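Local coordinates for protein malate dehydrogenase (Plasmodium falciparum, PDB 5NFR) that is an NAD-dependent malate dehydrogenase of the LDH/MDH superfamily, interconverting malate and oxaloacetate, and probably also acts on lactate and pyruvate, at residues 7-12 / 36-41; 73-78 / 112-117. One frame throughout, in Å; residues are numbered along the deposited sequence.

Contact 1 of 2, residues 7-12 / 36-41; sequences IGSGQI and GIPQGK
Ser9 and Lys41 join the glycine-rich turn of a Rossmann fold to the start of helix 37-52, a small, partly buried contact at the predicted NAD(+) site. Residues 7-12 run from the end of strand 3-7 through the GxGxxG-type turn, with Gly8 and Gly10 as its first two glycines, into helix 11-22, which Gly10 precedes as N-cap. The facing helix, N-capped by Gly36, follows strand 27-31 and the predicted NAD(+)-binding Asp32. The backbones come nearest at Ser9 and Pro38, with 5.9 Å between their CA atoms. Ser9 OG stands beside its own backbone N (chi1 -59°), with Pro38 CB at 3.9 Å and CG almost as near. The same hydroxyl has a weak hydrogen bond to the Tyr31 carbonyl, while Ser9 N is hydrogen-bonded to the Asp32 carboxylate, tying the turn to the end of strand 27-31. Lys41 reaches across from the next turn of the helix, its chain extended beyond CG. CD and CE close in on the Ser9 carbonyl oxygen, with Lys41 CE 3.3 Å from Ser9 O. Gln11 reaches the second subunit through a weak hydrogen bond to Gln11 of that subunit. The one hydrogen bond across the segments, Lys41 NZ to Ser9 O at 2.8 Å, meets the carbonyl at a C=O...N angle of 146°, with NZ tilted 16° from its plane.

Contact 2 of 2, residues 73-78 / 112-117; sequences IVITAG and AFVICV
Ile75 and Val114 pack across two neighbouring parallel strands, 72-75 and 113-116, of the Rossmann sheet; the two strands belong to a beta-alpha-beta unit connected through helix 91-108. Ile75 CB lies 4.1 Å from Ile115 O, close to the backbone ladder. With CG1 beside the backbone N (chi1 -56°) and the chain extended beyond it, CD1 leans toward the neighbouring strand, 3.8 Å from Val114 CG1 and 4.1 Å from Cys116 SG. Helices 91-108 and 121-132 cover this face, Met98 and Val101 of the first and Phe128 of the second touching Ile75. Farther back along the strand, Ile73 sets CD1 against Ala112 CB. On the other face, Val74 CG1 meets Val117 CG2 obliquely, and both valines touch Ile236 of helix 230-244. Four backbone hydrogen bonds set the register: Ile73 N to Phe113 O, Ile115 N to Ile73 O, Ile75 N to Ile115 O and Val117 N to Ile75 O. Val117, a predicted NAD(+)-binding residue, lies just past the strand end, its side chain about 4 Å at the nearest atoms from a bound citrate, probably from the crystallisation liquor. The last bond of the ladder is the most bent, 142° at the hydrogen, and Val117 CB is 3.4 Å from the carbonyl oxygen of Ile75.

How the contacts relate
Contacts 1 and 2 belong to one NAD-binding domain, their centres about 14 Å apart, and meet where strands 3-7 and 72-75 run side by side. Two probable backbone hydrogen bonds join them, Ile7 N to Val74 O at 2.7 Å and Ile7 O to Thr76 N at 2.9 Å. Ile7 CD1 also packs on Ile73 CG2 at 3.6 Å. Strand 72-75 is therefore flanked by the strand leading into the glycine-rich turn and by strand 113-116. Beyond the C-terminal ends of strands 3-7 and 113-116 the two contacts supply different parts of the predicted cofactor site: residues 8-12 from contact 1, Val117 from contact 2. Between them, Thr76 OG1 lies 3.1 Å from Gly8 O.

Contact 1 of 2, residues 7-12 / 36-41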
loop_
_atom_site.group_PDB
_atom_site.type_symbol
_atom_site.label_atom_id
_atom_site.label_comp_id
_atom_site.label_asym_id
_atom_site.label_seq_id
_atom_site.Cartn_x
_atom_site.Cartn_y
_atom_site.Cartn_z
ATOM N N ILE A 7 17.673 -18.411 -36.457
ATOM C CA ILE A 7 18.673 -18.452 -35.454
ATOM C C ILE A 7 17.988 -18.425 -34.094
ATOM O O ILE A 7 17.694 -17.343 -33.545
ATOM C CB ILE A 7 19.704 -17.282 -35.611
ATOM C CG1 ILE A 7 20.454 -17.448 -36.910
ATOM C CG2 ILE A 7 20.716 -17.270 -34.511
ATOM C CD1 ILE A 7 21.281 -16.208 -37.236
ATOM N N GLY A 8 17.883 -19.621 -33.487
ATOM C CA GLY A 8 17.108 -19.852 -32.314
ATOM C C GLY A 8 15.966 -20.788 -32.701
ATOM O O GLY A 8 15.105 -20.430 -33.544
ATOM N N SER A 9 15.919 -21.967 -32.090
ATOM C CA SER A 9 14.873 -22.972 -32.318
ATOM C C SER A 9 13.948 -23.202 -31.120
ATOM O O SER A 9 13.459 -24.296 -30.939
ATOM C CB SER A 9 15.529 -24.267 -32.750
ATOM O OG SER A 9 16.307 -24.061 -33.954
ATOM N N GLY A 10 13.700 -22.175 -30.305
ATOM C CA GLY A 10 12.667 -22.203 -29.302
ATOM C C GLY A 10 11.237 -22.132 -29.888
ATOM O O GLY A 10 10.984 -22.395 -31.075
ATOM N N GLN A 11 10.292 -21.754 -29.034
ATOM C CA GLN A 11 8.911 -21.702 -29.372
ATOM C C GLN A 11 8.645 -20.822 -30.645
ATOM O O GLN A 11 8.004 -21.301 -31.580
ATOM C CB GLN A 11 8.057 -21.194 -28.199
ATOM C CG GLN A 11 7.508 -22.273 -27.300
ATOM C CD GLN A 11 6.443 -23.206 -27.914
ATOM O OE1 GLN A 11 6.805 -24.114 -28.665
ATOM N NE2 GLN A 11 5.134 -22.914 -27.687
ATOM N N ILE A 12 9.146 -19.596 -30.622
ATOM C CA ILE A 12 8.905 -18.639 -31.653
ATOM C C ILE A 12 9.475 -19.076 -32.984
ATOM O O ILE A 12 8.760 -19.197 -33.979
ATOM C CB ILE A 12 9.309 -17.255 -31.288
ATOM C CG1 ILE A 12 8.432 -16.748 -30.139
ATOM C CG2 ILE A 12 9.022 -16.360 -32.478
ATOM C CD1 ILE A 12 8.801 -15.405 -29.575
ATOM N N GLY A 36 21.097 -31.364 -30.689
ATOM C CA GLY A 36 19.917 -32.138 -30.822
ATOM C C GLY A 36 18.566 -31.398 -30.956
ATOM O O GLY A 36 17.684 -31.923 -31.623
ATOM N N ILE A 37 18.383 -30.247 -30.316
ATOM C CA ILE A 37 17.096 -29.610 -30.309
ATOM C C ILE A 37 16.560 -29.241 -31.765
ATOM O O ILE A 37 15.447 -29.607 -32.102
ATOM C CB ILE A 37 17.063 -28.381 -29.383
ATOM C CG1 ILE A 37 17.120 -28.840 -27.968
ATOM C CG2 ILE A 37 15.771 -27.566 -29.594
ATOM C CD1 ILE A 37 16.810 -27.780 -26.924
ATOM N N PRO A 38 17.384 -28.613 -32.609
ATOM C CA PRO A 38 16.911 -28.290 -33.989
ATOM C C PRO A 38 16.713 -29.460 -34.850
ATOM O O PRO A 38 15.850 -29.439 -35.681
ATOM C CB PRO A 38 18.094 -27.433 -34.604
ATOM C CG PRO A 38 18.942 -27.045 -33.398
ATOM C CD PRO A 38 18.744 -28.071 -32.355
ATOM N N GLN A 39 17.506 -30.493 -34.632
ATOM C CA GLN A 39 17.360 -31.704 -35.415
ATOM C C GLN A 39 15.970 -32.395 -35.122
ATOM O O GLN A 39 15.361 -32.973 -36.017
ATOM C CB GLN A 39 18.494 -32.727 -35.157
ATOM C CG GLN A 39 19.862 -32.318 -35.693
ATOM C CD GLN A 39 20.591 -31.337 -34.777
ATOM O OE1 GLN A 39 20.050 -30.845 -33.777
ATOM N NE2 GLN A 39 21.807 -31.075 -35.094
ATOM N N GLY A 40 15.575 -32.393 -33.846
ATOM C CA GLY A 40 14.356 -32.984 -33.411
ATOM C C GLY A 40 13.118 -32.186 -33.872
ATOM O O GLY A 40 12.117 -32.786 -34.275
ATOM N N LYS A 41 13.212 -30.876 -33.797
ATOM C CA LYS A 41 12.125 -30.047 -34.271
ATOM C C LYS A 41 11.993 -30.114 -35.838
ATOM O O LYS A 41 10.908 -30.227 -36.344
ATOM C CB LYS A 41 12.262 -28.624 -33.777
ATOM C CG LYS A 41 12.068 -28.542 -32.287
ATOM C CD LYS A 41 11.727 -27.133 -31.861
ATOM C CE LYS A 41 11.767 -27.066 -30.344
ATOM N NZ LYS A 41 11.252 -25.749 -29.929
#

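Contact 2 of 2, residues 73-78 / 112-117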
loop_
_atom_site.group_PDB
_atom_site.type_symbol
_atom_site.label_atom_id
_atom_site.label_comp_id
_atom_site.label_asym_id
_atom_site.label_seq_id
_atom_site.Cartn_x
_atom_site.Cartn_y
_atom_site.Cartn_z
ATOM N N ILE A 73 16.909 -14.080 -42.268
ATOM C CA ILE A 73 17.352 -14.483 -41.011
ATOM C C ILE A 73 16.389 -13.969 -39.966
ATOM O O ILE A 73 16.189 -12.777 -39.828
ATOM C CB ILE A 73 18.750 -13.931 -40.722
ATOM C CG1 ILE A 73 19.771 -14.736 -41.512
ATOM C CG2 ILE A 73 19.127 -14.111 -39.235
ATOM C CD1 ILE A 73 21.152 -14.133 -41.471
ATOM N N VAL A 74 15.870 -14.903 -39.155
ATOM C CA VAL A 74 15.064 -14.583 -37.952
ATOM C C VAL A 74 15.872 -14.942 -36.675
ATOM O O VAL A 74 16.209 -16.089 -36.446
ATOM C CB VAL A 74 13.738 -15.365 -37.944
ATOM C CG1 VAL A 74 12.926 -15.025 -36.722
ATOM C CG2 VAL A 74 12.920 -15.003 -39.187
ATOM N N ILE A 75 16.088 -13.950 -35.820
ATOM C CA ILE A 75 16.855 -14.125 -34.612
ATOM C C ILE A 75 15.974 -14.110 -33.405
ATOM O O ILE A 75 15.470 -13.070 -33.018
ATOM C CB ILE A 75 17.981 -13.049 -34.422
ATOM C CG1 ILE A 75 18.921 -13.018 -35.630
ATOM C CG2 ILE A 75 18.804 -13.359 -33.187
ATOM C CD1 ILE A 75 19.836 -11.807 -35.662
ATOM N N THR A 76 15.871 -15.277 -32.763
ATOM C CA THR A 76 15.174 -15.444 -31.469
ATOM C C THR A 76 16.077 -15.963 -30.388
ATOM O O THR A 76 15.639 -16.149 -29.277
ATOM C CB THR A 76 14.010 -16.477 -31.548
ATOM O OG1 THR A 76 14.520 -17.705 -32.077
ATOM C CG2 THR A 76 12.945 -15.998 -32.482
ATOM N N ALA A 77 17.340 -16.192 -30.702
ATOM C CA ALA A 77 18.346 -16.633 -29.744
ATOM C C ALA A 77 18.387 -15.685 -28.567
ATOM O O ALA A 77 18.429 -14.482 -28.710
ATOM C CB ALA A 77 19.706 -16.739 -30.388
ATOM N N GLY A 78 18.420 -16.252 -27.370
ATOM C CA GLY A 78 18.414 -15.416 -26.187
ATOM C C GLY A 78 17.477 -15.963 -25.171
ATOM O O GLY A 78 16.787 -16.941 -25.409
ATOM N N ALA A 112 21.733 -11.092 -46.365
ATOM C CA ALA A 112 20.437 -11.413 -45.866
ATOM C C ALA A 112 19.683 -10.189 -45.368
ATOM O O ALA A 112 20.250 -9.195 -44.968
ATOM C CB ALA A 112 20.564 -12.449 -44.756
ATOM N N PHE A 113 18.376 -10.376 -45.293
ATOM C CA PHE A 113 17.448 -9.483 -44.575
ATOM C C PHE A 113 17.212 -10.099 -43.171
ATOM O O PHE A 113 16.868 -11.258 -43.051
ATOM C CB PHE A 113 16.134 -9.323 -45.351
ATOM C CG PHE A 113 15.121 -8.477 -44.652
ATOM C CD1 PHE A 113 15.375 -7.177 -44.391
ATOM C CD2 PHE A 113 13.898 -9.014 -44.235
ATOM C CE1 PHE A 113 14.430 -6.355 -43.803
ATOM C CE2 PHE A 113 12.952 -8.223 -43.617
ATOM C CZ PHE A 113 13.228 -6.873 -43.404
ATOM N N VAL A 114 17.376 -9.290 -42.148
ATOM C CA VAL A 114 17.483 -9.748 -40.765
ATOM C C VAL A 114 16.376 -9.219 -39.883
ATOM O O VAL A 114 16.217 -8.021 -39.743
ATOM C CB VAL A 114 18.820 -9.364 -40.163
ATOM C CG1 VAL A 114 18.861 -9.776 -38.697
ATOM C CG2 VAL A 114 19.904 -10.088 -40.930
ATOM N N ILE A 115 15.542 -10.131 -39.386
ATOM C CA ILE A 115 14.482 -9.759 -38.461
ATOM C C ILE A 115 14.918 -10.277 -37.010
ATOM O O ILE A 115 14.990 -11.451 -36.772
ATOM C CB ILE A 115 13.109 -10.352 -38.895
ATOM C CG1 ILE A 115 12.713 -9.944 -40.285
ATOM C CG2 ILE A 115 11.998 -9.909 -37.933
ATOM C CD1 ILE A 115 11.706 -10.866 -40.917
ATOM N N CYS A 116 15.164 -9.320 -36.132
ATOM C CA CYS A 116 15.516 -9.511 -34.805
ATOM C C CYS A 116 14.281 -9.601 -33.983
ATOM O O CYS A 116 13.415 -8.794 -34.114
ATOM C CB CYS A 116 16.302 -8.330 -34.287
ATOM S SG CYS A 116 17.910 -8.185 -35.057
ATOM N N VAL A 117 14.268 -10.562 -33.057
ATOM C CA VAL A 117 13.161 -10.740 -32.059
ATOM C C VAL A 117 13.534 -10.850 -30.579
ATOM O O VAL A 117 12.748 -10.460 -29.741
ATOM C CB VAL A 117 12.338 -11.981 -32.396
ATOM C CG1 VAL A 117 10.977 -11.915 -31.755
ATOM C CG2 VAL A 117 12.238 -12.121 -33.943
#